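Local coordinates for protein alginate lyase, family PL7 (Zobellia galactanivorans, PDB 4BE3) that acts as an exolytic alginate lyase of family PL7, probably cutting poly(beta-D-mannuronate) chains of the brown-algal polysaccharide, at residues Asn83-Val88 with Trp299-Thr304; Ser92-Ala97 with Gly278-Asp283; His116-Ile121 with Gly146-Arg151; Tyr140-Lys145 with Gly242-Asn247; Leu183-Ser188 with Phe202-His207. One frame throughout, in Å; residues are numbered along the deposited sequence.

Contact 1 (Asn83-Val88 with Trp299-Thr304); sequences NATLKV and WFKEAT
Leu86 and Phe300 lie side by side on an antiparallel strand pair and point the same way. Leu86 CB stands over one face of the Phe300 ring, toward its rim, in a CH-pi contact 3.9 Å from the ring centroid. Ala84 CB reaches the edge of the same ring, close to its plane, 3.9 Å from Phe300 CE2. The ring gets there because Phe300 CG is anti to the carbonyl carbon (chi1 -76°), which leans its far end back toward the partner strand.

The other face of the sheet carries Lys87 and Trp299, which cross at a slant. Lys87 CE lies 3.6 Å from Trp299 CE3, and the extended lysine carries NZ on to a salt bridge with Glu41. Thr85 CG2 rests 3.8 Å from Lys301 CG. Thr85 OG1 bonds to Ser188 OG and to a water, which gives a weak bond to Glu302 OE1. Thr304 OG1 donates to Glu302 OE2 at 2.8 Å, using the anti lone pair of that oxygen.

A classic beta bulge shifts the register by one, since Lys301 and Glu302 both face Thr85. Thr85 O takes Lys301 N at 2.8 Å and, weakly, Glu302 N at 3.4 Å. Regular antiparallel bonding resumes on both sides.

Strand 80-90 is flanked by 295-306 and 187-194, and strand 44-52 lies beyond 295-306. Leu258, from strand 254-258 of the other sheet, packs on Ala84, Phe300 and Ala303, across the interior of the beta-jelly-roll sandwich expected of a PL7 lyase.

Contact 2 (Ser92-Ala97 with Gly278-Asp283); sequences STSGDA and GADVYD
Ser94 and Asp280 make the one clear hydrogen bond between the two segments. Asp280 N donates to Ser94 OG at 2.9 Å, with an N-H...O angle of 160°. Ser94 OG lies between its own backbone N and carbonyl carbon (chi1 55°), and this turns the hydroxyl toward the facing loop.

The tight part centres on Ala279. Its CB is wedged against the Ser94 backbone and side chain, 3.4 Å from Ser94 O and 3.6 Å from Ser94 OG. Next to it the backbones touch, with Gly95 CA 3.7 Å from Ala279 CA. The extended backbone of Gly95, with its positive phi, suits glycine, because a CB would press on Ser94 O. One residue on, the backbone of the buried Asp96 bonds to Thr277. Behind Ser94, Ser92 OG donates to Ser94 O at 2.7 Å, tilted slightly from the carbonyl plane. Ser92 OG is also bonded to Asn53 ND2, so this hydroxyl ties a third part of the chain to the loop.

The loose side begins at Asp280, which is exposed. Its carboxylate only brushes the serine, with Asp280 OD2 3.5 Å from Ser94 CB. Beyond it Val281 and Tyr282 turn to helix 286-291 instead.

Neither segment is helix or strand. The contact is a loop-to-loop join, in which the connection between strands 80-90 and 104-112 meets the one that follows strand 260-262. Such irregular loops link the strands of a concanavalin-like beta sandwich.

Contact 3 (His116-Ile121 with Gly146-Arg151); sequences HENEPI and GDNSKR
His116 and Asn148 reach past one another, antiparallel, with imidazole and amide stacked, their planes 4° apart. Asn148 CG, anti to the backbone N (chi1 -156°), brings the amide alongside the imidazole. Asn148 CB lies over one face of the imidazole in a CH-pi contact 3.6 Å from the ring centroid. Gly146 O is at the ring edge, near its plane, 3.0 Å from His116 NE2. That nitrogen also makes a weak hydrogen bond to Thr144 O. The amide of Asn118 comes at Asn148 from the opposite direction, the two amide planes 27° apart.

Here the loop between strands 104-112 and 121-126 meets the one between 133-141 and 153-157. A compact turn presents Asn148. Asp147 OD1 accepts from Ser149 N at 2.9 Å, which makes an Asx turn, and Asp147 OD2 takes the hydroxyl of Ser149. Asn148 O is gripped from opposite faces of its plane, by Arg151 N at 3.1 Å and by Arg151 NH1 at 2.7 Å.

On the other segment, Glu119 N bonds to Glu141 OE1, and Glu119 OE2 bonds to His111 ND1. His111 lines the pocket of the bound meso-tartaric acid, which lies about 10 Å from the Asn118 side chain.

Contact 4 (Tyr140-Lys145 with Gly242-Asn247); sequences YEINTK and GIEREN
Thr144 and Glu244 form a single backbone bridge, flanked by Lys145 N to Ile243 O at 2.8 Å and Arg245 N to Asn143 O at 3.1 Å, while the touching parts run 82° apart. Asn143 is the centre of an inverse gamma turn.

Glu244 is the main side chain. Its CG is anti to the backbone N (chi1 -180°) and the chain is extended, which carries the carboxylate past Ile142 to Tyr140. Glu244 CB packs 3.8 Å from Ile142 CB on the way. Glu244 OE2 takes two bonds. One is very short, 2.5 Å from Tyr140 OH, with the oxygen near the plane of the ring and at its edge. The other comes from Asn143 N at 2.9 Å, on the anti side and tilted out of the carboxylate plane. Glu244 OE1 is bonded to Ser219 OG, so both oxygens of this buried carboxylate are held.

Arg245 folds back over Asn143, its guanidinium stacked on the amide with planes 5° apart. Its NH1 donates to Thr144 O at 2.9 Å. That oxygen lies in the guanidinium plane, but the nitrogen stands above the carbonyl plane. A water links Lys145 O and Ile243 N.

The contact ties the end of strand 133-141 to the loop between helix 229-234 and strand 254-258. Gly242 O also bonds to Trp152 NE1, just before strand 153-157, the antiparallel neighbour of 133-141.

Contact 5 (Leu183-Ser188 with Phe202-His207); sequences LGEEFS and FSSEGH
Ser188 and Ser203 form an antiparallel hydrogen-bonded pair at the open end of the beta hairpin of strands 187-194 and 197-203. The hairpin belongs to one sheet of the beta-jelly roll. Ser188 N donates to Ser203 O at 2.8 Å, and Ser203 N returns a bond to Ser188 O at 3.0 Å. Farther on, residues Ser204 to His207 make a type II beta turn, closed by His207 N to Ser204 O. A water adds a backbone-to-backbone bridge between Glu186 O and Glu205 N.

One side chain bonds to backbone across the contact. Ser204 OG donates to Glu186 O at 2.8 Å, in the carbonyl plane. Ser204 OG is anti to its backbone N (chi1 -179°), which carries it across to the other segment.

Apolar packing is slight. Phe187 CB lies 3.7 Å from Ser204 CB, and the Phe187 side chain turns from this segment and packs on Leu86 and Ile181.

The last group is the His207-Glu185 carboxylate bond. Glu185, fully extended, meets His207 from the opposite direction. Its OE1 bonds to Ala182 N. Its OE2 receives a bond from a water shared with Glu205 O, and one from His207 NE2 at 2.8 Å, in the imidazole plane but from above the carboxylate plane.

Contact 4 is buried, contact 3 lies at the surface, and contacts 1, 2 and 5 are partly buried. Contacts 1 and 5 belong to one sheet, where strands 80-90 and 187-194 are neighbours; Leu86 N bonds to Phe187 O between them. Contacts 3 and 4 adjoin in the loops at the end of strand 133-141 of the other sheet, their centres 7 Å apart, and their segments alternate along the chain. Contact 1 relies on strand bonding and apolar packing, contact 4 on a buried carboxylate, and contact 3 on stacked flat groups. Contact 2 stands apart, joining two loops by one hydroxyl and close backbones. Waters bridge the segments in contacts 1, 4 and 5.

Contact 1 (Asn83-Val88 with Trp299-Thr304)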
# COMPACT_ATOMS: atom_id res chain seq x y z
N ASN A 83 -10.65 9.36 -5.00
CA ASN A 83 -11.72 10.04 -5.72
C ASN A 83 -12.61 10.76 -4.77
O ASN A 83 -13.08 10.17 -3.77
CB ASN A 83 -12.62 8.94 -6.42
CG ASN A 83 -12.00 8.46 -7.73
OD1 ASN A 83 -12.19 9.12 -8.79
ND2 ASN A 83 -11.17 7.54 -7.68
N ALA A 84 -12.95 12.05 -5.06
CA ALA A 84 -13.84 12.74 -4.25
C ALA A 84 -14.88 13.54 -5.06
O ALA A 84 -14.61 13.97 -6.14
CB ALA A 84 -13.10 13.75 -3.35
N THR A 85 -16.09 13.67 -4.55
CA THR A 85 -17.07 14.60 -5.15
C THR A 85 -17.52 15.46 -4.02
O THR A 85 -17.94 14.95 -2.94
CB THR A 85 -18.27 13.81 -5.74
OG1 THR A 85 -17.74 13.04 -6.87
CG2 THR A 85 -19.27 14.75 -6.26
N LEU A 86 -17.58 16.77 -4.23
CA LEU A 86 -17.75 17.66 -3.05
C LEU A 86 -18.31 19.02 -3.50
O LEU A 86 -18.40 19.24 -4.71
CB LEU A 86 -16.34 17.92 -2.39
CG LEU A 86 -15.33 18.68 -3.35
CD1 LEU A 86 -14.45 19.55 -2.45
CD2 LEU A 86 -14.42 17.66 -4.06
N LYS A 87 -18.69 19.89 -2.56
CA LYS A 87 -18.96 21.30 -2.88
C LYS A 87 -18.44 22.04 -1.72
O LYS A 87 -18.56 21.60 -0.56
CB LYS A 87 -20.41 21.55 -3.23
CG LYS A 87 -21.39 21.07 -2.15
CD LYS A 87 -22.80 21.07 -2.74
CE LYS A 87 -23.78 20.80 -1.57
NZ LYS A 87 -25.12 20.85 -2.25
N VAL A 88 -17.81 23.22 -1.98
CA VAL A 88 -17.37 24.05 -0.92
C VAL A 88 -18.49 24.95 -0.60
O VAL A 88 -19.06 25.59 -1.49
CB VAL A 88 -16.09 24.85 -1.35
CG1 VAL A 88 -15.66 25.84 -0.25
CG2 VAL A 88 -14.94 23.85 -1.67
N TRP A 299 -18.39 20.05 1.87
CA TRP A 299 -19.28 18.89 1.98
C TRP A 299 -18.90 17.87 0.99
O TRP A 299 -18.64 18.21 -0.16
CB TRP A 299 -20.68 19.33 1.68
CG TRP A 299 -21.32 20.21 2.68
CD1 TRP A 299 -20.76 20.98 3.75
CD2 TRP A 299 -22.72 20.49 2.71
NE1 TRP A 299 -21.76 21.67 4.40
CE2 TRP A 299 -22.95 21.42 3.80
CE3 TRP A 299 -23.81 20.06 1.91
CZ2 TRP A 299 -24.25 21.90 4.13
CZ3 TRP A 299 -25.12 20.55 2.25
CH2 TRP A 299 -25.31 21.48 3.29
N PHE A 300 -18.82 16.60 1.37
CA PHE A 300 -18.42 15.61 0.40
C PHE A 300 -19.53 14.64 0.25
O PHE A 300 -20.15 14.22 1.29
CB PHE A 300 -17.21 14.80 0.92
CG PHE A 300 -15.90 15.57 0.84
CD1 PHE A 300 -15.64 16.56 1.78
CD2 PHE A 300 -15.02 15.24 -0.21
CE1 PHE A 300 -14.43 17.23 1.73
CE2 PHE A 300 -13.79 15.99 -0.27
CZ PHE A 300 -13.59 17.00 0.66
N LYS A 301 -19.78 14.21 -0.96
CA LYS A 301 -20.78 13.10 -1.01
C LYS A 301 -20.11 11.78 -1.42
O LYS A 301 -20.71 10.70 -1.42
CB LYS A 301 -21.90 13.45 -1.96
CG LYS A 301 -21.49 13.56 -3.35
CD LYS A 301 -22.85 13.64 -3.98
CE LYS A 301 -22.88 13.18 -5.40
NZ LYS A 301 -24.03 13.90 -6.03
N GLU A 302 -18.88 11.85 -1.86
CA GLU A 302 -18.19 10.58 -2.17
C GLU A 302 -16.74 10.81 -1.82
O GLU A 302 -16.18 11.97 -2.04
CB GLU A 302 -18.30 10.32 -3.65
CG GLU A 302 -17.13 9.32 -4.00
CD GLU A 302 -17.26 8.48 -5.29
OE1 GLU A 302 -17.76 9.00 -6.29
OE2 GLU A 302 -16.79 7.27 -5.33
N ALA A 303 -16.08 9.82 -1.18
CA ALA A 303 -14.62 9.88 -0.87
C ALA A 303 -14.23 8.39 -0.97
O ALA A 303 -14.64 7.57 -0.09
CB ALA A 303 -14.39 10.41 0.52
N THR A 304 -13.46 8.01 -1.97
CA THR A 304 -13.08 6.59 -2.16
C THR A 304 -11.61 6.48 -2.31
O THR A 304 -11.06 7.16 -3.21
CB THR A 304 -13.77 6.12 -3.48
OG1 THR A 304 -15.18 6.30 -3.19
CG2 THR A 304 -13.57 4.59 -3.78
O HOH W 1 -15.90 11.03 -6.74

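Contact 2 (Ser92-Ala97 with Gly278-Asp283)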
# COMPACT_ATOMS: atom_id res chain seq x y z
N SER A 92 -13.12 31.64 4.36
CA SER A 92 -13.13 32.83 5.25
C SER A 92 -13.59 34.05 4.50
O SER A 92 -13.14 34.31 3.36
CB SER A 92 -11.73 33.10 5.74
OG SER A 92 -11.78 34.22 6.58
N THR A 93 -14.43 34.87 5.15
CA THR A 93 -14.83 36.17 4.53
C THR A 93 -13.89 37.27 4.94
O THR A 93 -14.20 38.38 4.62
CB THR A 93 -16.25 36.57 5.06
OG1 THR A 93 -16.25 36.52 6.48
CG2 THR A 93 -17.26 35.49 4.56
N SER A 94 -12.85 37.00 5.72
CA SER A 94 -11.83 38.05 5.97
C SER A 94 -10.44 37.49 5.70
O SER A 94 -10.26 36.27 5.59
CB SER A 94 -11.90 38.46 7.45
OG SER A 94 -11.76 37.35 8.34
N GLY A 95 -9.47 38.40 5.54
CA GLY A 95 -8.07 37.91 5.23
C GLY A 95 -7.55 39.11 4.39
O GLY A 95 -8.34 40.01 3.94
N ASP A 96 -6.25 39.11 4.17
CA ASP A 96 -5.57 40.16 3.46
C ASP A 96 -5.48 39.69 1.98
O ASP A 96 -4.91 38.66 1.68
CB ASP A 96 -4.21 40.31 4.11
CG ASP A 96 -3.39 41.38 3.46
OD1 ASP A 96 -3.45 41.55 2.23
OD2 ASP A 96 -2.69 42.09 4.19
N ALA A 97 -6.10 40.43 1.07
CA ALA A 97 -6.09 39.94 -0.39
C ALA A 97 -4.75 39.96 -1.03
O ALA A 97 -4.61 39.35 -2.10
CB ALA A 97 -7.05 40.91 -1.20
N GLY A 278 -3.78 37.01 8.00
CA GLY A 278 -4.24 38.20 8.78
C GLY A 278 -5.76 38.32 8.80
O GLY A 278 -6.27 39.43 8.77
N ALA A 279 -6.49 37.21 8.88
CA ALA A 279 -7.94 37.25 8.88
C ALA A 279 -8.44 37.50 10.31
O ALA A 279 -7.65 37.47 11.29
CB ALA A 279 -8.44 35.85 8.49
N ASP A 280 -9.74 37.73 10.41
CA ASP A 280 -10.34 37.96 11.73
C ASP A 280 -10.51 36.59 12.39
O ASP A 280 -11.12 35.71 11.75
CB ASP A 280 -11.77 38.53 11.49
CG ASP A 280 -11.71 40.00 10.99
OD1 ASP A 280 -10.67 40.68 11.17
OD2 ASP A 280 -12.67 40.34 10.32
N VAL A 281 -9.93 36.40 13.61
CA VAL A 281 -9.99 35.03 14.24
C VAL A 281 -10.59 35.16 15.65
O VAL A 281 -10.61 34.17 16.34
CB VAL A 281 -8.59 34.33 14.34
CG1 VAL A 281 -8.09 34.10 12.89
CG2 VAL A 281 -7.57 35.23 15.15
N TYR A 282 -10.96 36.40 16.10
CA TYR A 282 -11.72 36.56 17.45
C TYR A 282 -10.98 35.83 18.56
O TYR A 282 -11.58 35.03 19.33
CB TYR A 282 -13.13 36.01 17.26
CG TYR A 282 -13.87 36.79 16.19
CD1 TYR A 282 -14.51 38.04 16.51
CD2 TYR A 282 -13.81 36.39 14.81
CE1 TYR A 282 -15.13 38.82 15.50
CE2 TYR A 282 -14.44 37.13 13.80
CZ TYR A 282 -15.09 38.39 14.17
OH TYR A 282 -15.70 39.07 13.13
N ASP A 283 -9.66 36.03 18.61
CA ASP A 283 -8.79 35.46 19.61
C ASP A 283 -8.95 33.91 19.80
O ASP A 283 -8.80 33.35 20.91
CB ASP A 283 -9.04 36.26 20.95
CG ASP A 283 -7.96 35.95 22.03
OD1 ASP A 283 -6.79 35.64 21.67
OD2 ASP A 283 -8.33 35.98 23.24

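Contact 3 (His116-Ile121 with Gly146-Arg151)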
# COMPACT_ATOMS: atom_id res chain seq x y z
N HIS A 116 11.03 15.86 4.91
CA HIS A 116 10.50 17.21 5.08
C HIS A 116 9.03 17.29 5.37
O HIS A 116 8.56 18.33 5.77
CB HIS A 116 10.80 17.98 3.80
CG HIS A 116 12.25 18.30 3.60
ND1 HIS A 116 13.11 18.60 4.63
CD2 HIS A 116 12.98 18.37 2.42
CE1 HIS A 116 14.31 18.92 4.12
NE2 HIS A 116 14.25 18.78 2.75
N GLU A 117 8.29 16.16 5.18
CA GLU A 117 6.84 16.16 5.43
C GLU A 117 6.16 17.24 4.52
O GLU A 117 5.19 17.87 4.95
CB GLU A 117 6.41 16.32 6.91
CG GLU A 117 7.10 15.18 7.70
CD GLU A 117 6.87 15.21 9.20
OE1 GLU A 117 5.77 15.38 9.67
OE2 GLU A 117 7.87 15.04 9.93
N ASN A 118 6.62 17.36 3.26
CA ASN A 118 5.93 18.34 2.36
C ASN A 118 4.76 17.65 1.62
O ASN A 118 4.60 16.41 1.77
CB ASN A 118 6.95 18.80 1.35
CG ASN A 118 8.02 19.75 1.97
OD1 ASN A 118 7.88 20.15 3.15
ND2 ASN A 118 9.02 20.16 1.19
N GLU A 119 4.04 18.35 0.73
CA GLU A 119 2.94 17.71 -0.03
C GLU A 119 3.18 17.70 -1.47
O GLU A 119 3.19 18.75 -2.16
CB GLU A 119 1.67 18.59 0.20
CG GLU A 119 1.09 18.44 1.64
CD GLU A 119 1.47 19.51 2.64
OE1 GLU A 119 1.84 20.71 2.28
OE2 GLU A 119 1.56 19.12 3.80
N PRO A 120 3.28 16.52 -2.09
CA PRO A 120 3.28 16.43 -3.50
C PRO A 120 2.00 17.12 -4.14
O PRO A 120 2.09 17.55 -5.33
CB PRO A 120 3.21 14.86 -3.75
CG PRO A 120 4.00 14.40 -2.55
CD PRO A 120 3.51 15.25 -1.38
N ILE A 121 0.89 17.13 -3.40
CA ILE A 121 -0.27 17.91 -3.99
C ILE A 121 -1.16 18.38 -2.92
O ILE A 121 -1.44 17.70 -1.90
CB ILE A 121 -1.11 17.08 -5.01
CG1 ILE A 121 -2.30 17.93 -5.47
CG2 ILE A 121 -1.66 15.74 -4.41
CD1 ILE A 121 -3.06 17.36 -6.68
N GLY A 146 18.20 19.51 0.59
CA GLY A 146 18.76 20.36 1.67
C GLY A 146 17.71 21.03 2.55
O GLY A 146 16.70 20.46 2.81
N ASP A 147 17.93 22.26 2.94
CA ASP A 147 17.17 22.92 3.97
C ASP A 147 15.78 23.27 3.42
O ASP A 147 15.61 24.12 2.50
CB ASP A 147 17.91 24.21 4.32
CG ASP A 147 17.16 25.15 5.24
OD1 ASP A 147 16.19 24.78 5.96
OD2 ASP A 147 17.60 26.34 5.25
N ASN A 148 14.82 22.73 4.10
CA ASN A 148 13.40 22.94 3.69
C ASN A 148 12.90 24.36 3.94
O ASN A 148 11.79 24.69 3.51
CB ASN A 148 12.53 21.96 4.48
CG ASN A 148 11.16 21.66 3.75
OD1 ASN A 148 10.14 21.42 4.38
ND2 ASN A 148 11.22 21.60 2.42
N SER A 149 13.68 25.25 4.60
CA SER A 149 13.10 26.55 4.78
C SER A 149 13.07 27.27 3.39
O SER A 149 12.47 28.33 3.34
CB SER A 149 13.92 27.43 5.76
OG SER A 149 15.21 27.55 5.19
N LYS A 150 13.77 26.76 2.36
CA LYS A 150 13.74 27.44 1.07
C LYS A 150 12.66 26.81 0.14
O LYS A 150 12.68 27.05 -1.09
CB LYS A 150 15.07 27.28 0.37
CG LYS A 150 16.26 28.06 1.02
CD LYS A 150 17.51 27.18 0.77
CE LYS A 150 18.88 27.82 1.15
NZ LYS A 150 19.30 28.78 0.09
N ARG A 151 11.81 25.95 0.69
CA ARG A 151 10.77 25.28 -0.17
C ARG A 151 9.80 26.25 -0.80
O ARG A 151 9.67 27.40 -0.37
CB ARG A 151 9.97 24.31 0.69
CG ARG A 151 9.14 25.06 1.78
CD ARG A 151 8.49 24.05 2.77
NE ARG A 151 7.75 24.77 3.84
CZ ARG A 151 8.35 25.52 4.77
NH1 ARG A 151 9.66 25.73 4.78
NH2 ARG A 151 7.64 26.17 5.67

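Contact 4 (Tyr140-Lys145 with Gly242-Asn247)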
# COMPACT_ATOMS: atom_id res chain seq x y z
N TYR A 140 1.99 21.93 -6.23
CA TYR A 140 3.00 20.86 -6.04
C TYR A 140 4.03 21.51 -5.14
O TYR A 140 4.55 22.61 -5.52
CB TYR A 140 3.62 20.57 -7.42
CG TYR A 140 4.81 19.62 -7.25
CD1 TYR A 140 4.55 18.23 -7.09
CD2 TYR A 140 6.14 20.13 -7.27
CE1 TYR A 140 5.61 17.34 -6.96
CE2 TYR A 140 7.24 19.24 -7.12
CZ TYR A 140 6.90 17.84 -6.94
OH TYR A 140 8.01 16.96 -6.78
N GLU A 141 4.44 20.89 -4.00
CA GLU A 141 5.51 21.51 -3.23
C GLU A 141 6.79 20.73 -3.48
O GLU A 141 6.78 19.45 -3.51
CB GLU A 141 5.08 21.38 -1.78
CG GLU A 141 6.21 21.89 -0.86
CD GLU A 141 5.67 21.96 0.57
OE1 GLU A 141 4.90 21.06 1.08
OE2 GLU A 141 6.04 22.97 1.25
N ILE A 142 7.93 21.42 -3.70
CA ILE A 142 9.15 20.65 -3.99
C ILE A 142 9.61 19.87 -2.78
O ILE A 142 9.44 20.25 -1.65
CB ILE A 142 10.30 21.57 -4.53
CG1 ILE A 142 10.49 22.76 -3.58
CG2 ILE A 142 9.99 22.07 -5.96
CD1 ILE A 142 11.93 23.42 -3.77
N ASN A 143 10.18 18.66 -3.06
CA ASN A 143 10.85 17.98 -1.97
C ASN A 143 12.30 18.50 -1.87
O ASN A 143 13.20 17.97 -2.53
CB ASN A 143 10.84 16.47 -2.29
CG ASN A 143 11.16 15.63 -1.02
OD1 ASN A 143 11.31 14.37 -1.07
ND2 ASN A 143 11.16 16.28 0.09
N THR A 144 12.44 19.62 -1.14
CA THR A 144 13.62 20.48 -1.24
C THR A 144 14.91 19.68 -1.01
O THR A 144 14.95 18.84 -0.11
CB THR A 144 13.54 21.50 -0.10
OG1 THR A 144 12.19 22.00 -0.05
CG2 THR A 144 14.51 22.75 -0.36
N LYS A 145 15.90 19.91 -1.85
CA LYS A 145 17.26 19.30 -1.63
C LYS A 145 17.83 20.11 -0.54
O LYS A 145 17.97 21.29 -0.67
CB LYS A 145 18.05 19.39 -2.94
CG LYS A 145 19.43 18.68 -2.91
CD LYS A 145 20.14 19.18 -4.16
CE LYS A 145 21.66 19.04 -4.04
NZ LYS A 145 21.95 17.58 -4.08
N GLY A 242 14.61 27.56 -3.17
CA GLY A 242 15.16 26.19 -3.12
C GLY A 242 15.13 25.47 -4.44
O GLY A 242 14.34 25.82 -5.35
N ILE A 243 15.92 24.43 -4.51
CA ILE A 243 15.90 23.49 -5.61
C ILE A 243 15.41 22.14 -5.03
O ILE A 243 15.50 21.87 -3.80
CB ILE A 243 17.24 23.42 -6.35
CG1 ILE A 243 18.38 23.01 -5.38
CG2 ILE A 243 17.46 24.79 -7.08
CD1 ILE A 243 19.55 22.40 -6.06
N GLU A 244 14.97 21.28 -5.94
CA GLU A 244 14.38 20.00 -5.50
C GLU A 244 15.36 18.87 -5.72
O GLU A 244 16.17 18.86 -6.68
CB GLU A 244 13.09 19.75 -6.33
CG GLU A 244 12.42 18.41 -5.91
CD GLU A 244 11.01 18.32 -6.50
OE1 GLU A 244 10.88 18.66 -7.69
OE2 GLU A 244 10.08 17.82 -5.79
N ARG A 245 15.34 17.90 -4.83
CA ARG A 245 16.20 16.69 -5.08
C ARG A 245 15.84 16.04 -6.39
O ARG A 245 14.66 16.04 -6.81
CB ARG A 245 15.92 15.63 -4.15
CG ARG A 245 15.75 16.04 -2.80
CD ARG A 245 14.58 15.16 -2.58
NE ARG A 245 14.77 14.44 -1.39
CZ ARG A 245 14.94 14.85 -0.12
NH1 ARG A 245 14.92 16.02 0.37
NH2 ARG A 245 15.13 13.89 0.73
N GLU A 246 16.83 15.35 -6.96
CA GLU A 246 16.74 14.91 -8.33
C GLU A 246 15.59 13.91 -8.46
O GLU A 246 14.93 13.83 -9.50
CB GLU A 246 18.11 14.24 -8.73
CG GLU A 246 17.99 13.50 -10.07
CD GLU A 246 19.33 12.87 -10.47
OE1 GLU A 246 20.29 12.93 -9.68
OE2 GLU A 246 19.42 12.32 -11.58
N ASN A 247 15.39 13.14 -7.41
CA ASN A 247 14.36 12.06 -7.51
C ASN A 247 13.08 12.40 -6.82
O ASN A 247 12.21 11.51 -6.53
CB ASN A 247 14.87 10.75 -6.97
CG ASN A 247 16.09 10.23 -7.79
OD1 ASN A 247 17.05 9.81 -7.18
ND2 ASN A 247 16.05 10.32 -9.15
O HOH W 2 17.57 23.92 -1.99

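Contact 5 (Leu183-Ser188 with Phe202-His207)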
# COMPACT_ATOMS: atom_id res chain seq x y z
N LEU A 183 -19.69 28.72 -4.60
CA LEU A 183 -20.05 27.95 -3.37
C LEU A 183 -21.25 27.15 -3.62
O LEU A 183 -22.21 27.62 -4.29
CB LEU A 183 -20.33 28.91 -2.16
CG LEU A 183 -19.09 29.79 -1.79
CD1 LEU A 183 -19.54 30.68 -0.66
CD2 LEU A 183 -17.88 28.86 -1.36
N GLY A 184 -21.24 25.90 -3.14
CA GLY A 184 -22.45 25.10 -3.25
C GLY A 184 -22.50 24.42 -4.62
O GLY A 184 -23.49 23.69 -4.91
N GLU A 185 -21.48 24.60 -5.46
CA GLU A 185 -21.47 23.97 -6.80
C GLU A 185 -20.62 22.67 -6.76
O GLU A 185 -19.44 22.72 -6.38
CB GLU A 185 -20.86 24.89 -7.84
CG GLU A 185 -20.92 24.31 -9.25
CD GLU A 185 -20.57 25.32 -10.36
OE1 GLU A 185 -20.12 26.48 -10.07
OE2 GLU A 185 -20.87 25.02 -11.53
N GLU A 186 -21.20 21.51 -7.15
CA GLU A 186 -20.50 20.24 -7.09
C GLU A 186 -19.32 20.16 -8.03
O GLU A 186 -19.44 20.52 -9.20
CB GLU A 186 -21.49 19.11 -7.47
CG GLU A 186 -22.50 18.97 -6.40
CD GLU A 186 -23.37 17.68 -6.44
OE1 GLU A 186 -22.91 16.62 -6.81
OE2 GLU A 186 -24.52 17.77 -6.00
N PHE A 187 -18.17 19.59 -7.57
CA PHE A 187 -17.14 19.20 -8.53
C PHE A 187 -16.45 17.93 -7.97
O PHE A 187 -16.68 17.58 -6.78
CB PHE A 187 -16.09 20.35 -8.77
CG PHE A 187 -15.36 20.81 -7.53
CD1 PHE A 187 -15.98 21.73 -6.69
CD2 PHE A 187 -14.08 20.30 -7.25
CE1 PHE A 187 -15.28 22.22 -5.55
CE2 PHE A 187 -13.36 20.80 -6.11
CZ PHE A 187 -13.95 21.77 -5.29
N SER A 188 -15.72 17.26 -8.86
CA SER A 188 -15.02 16.02 -8.50
C SER A 188 -13.54 16.19 -8.76
O SER A 188 -13.17 16.86 -9.71
CB SER A 188 -15.58 14.91 -9.45
OG SER A 188 -16.97 14.78 -9.02
N PHE A 202 -10.06 16.51 -13.04
CA PHE A 202 -11.04 17.36 -12.36
C PHE A 202 -12.28 17.58 -13.22
O PHE A 202 -12.10 17.81 -14.42
CB PHE A 202 -10.41 18.80 -12.19
CG PHE A 202 -9.27 18.81 -11.22
CD1 PHE A 202 -9.57 19.03 -9.86
CD2 PHE A 202 -7.98 18.64 -11.69
CE1 PHE A 202 -8.53 19.14 -8.93
CE2 PHE A 202 -6.89 18.74 -10.78
CZ PHE A 202 -7.20 18.97 -9.39
N SER A 203 -13.47 17.37 -12.66
CA SER A 203 -14.66 17.49 -13.53
C SER A 203 -15.76 18.18 -12.75
O SER A 203 -15.81 18.16 -11.51
CB SER A 203 -15.11 16.05 -13.97
OG SER A 203 -15.50 15.31 -12.83
N SER A 204 -16.65 18.85 -13.48
CA SER A 204 -17.76 19.52 -12.85
C SER A 204 -18.82 19.79 -13.96
O SER A 204 -18.46 20.14 -15.07
CB SER A 204 -17.34 20.83 -12.24
OG SER A 204 -18.45 21.47 -11.61
N GLU A 205 -20.07 19.51 -13.65
CA GLU A 205 -21.08 19.61 -14.72
C GLU A 205 -21.09 21.05 -15.34
O GLU A 205 -21.18 22.10 -14.66
CB GLU A 205 -22.44 19.24 -14.12
CG GLU A 205 -23.67 19.59 -14.96
CD GLU A 205 -23.77 18.79 -16.23
OE1 GLU A 205 -23.20 17.67 -16.25
OE2 GLU A 205 -24.41 19.31 -17.20
N GLY A 206 -20.98 21.09 -16.66
CA GLY A 206 -21.05 22.39 -17.29
C GLY A 206 -19.68 23.05 -17.43
O GLY A 206 -19.59 24.12 -17.97
N HIS A 207 -18.63 22.42 -16.92
CA HIS A 207 -17.28 22.86 -17.05
C HIS A 207 -16.44 21.83 -17.71
O HIS A 207 -16.80 20.67 -17.79
CB HIS A 207 -16.64 23.11 -15.65
CG HIS A 207 -17.44 24.12 -14.84
ND1 HIS A 207 -17.26 25.44 -14.95
CD2 HIS A 207 -18.50 23.95 -13.94
CE1 HIS A 207 -18.15 26.08 -14.12
NE2 HIS A 207 -18.88 25.17 -13.52
O HOH W 3 -21.89 22.67 -12.16
O HOH W 4 -20.99 18.80 -11.05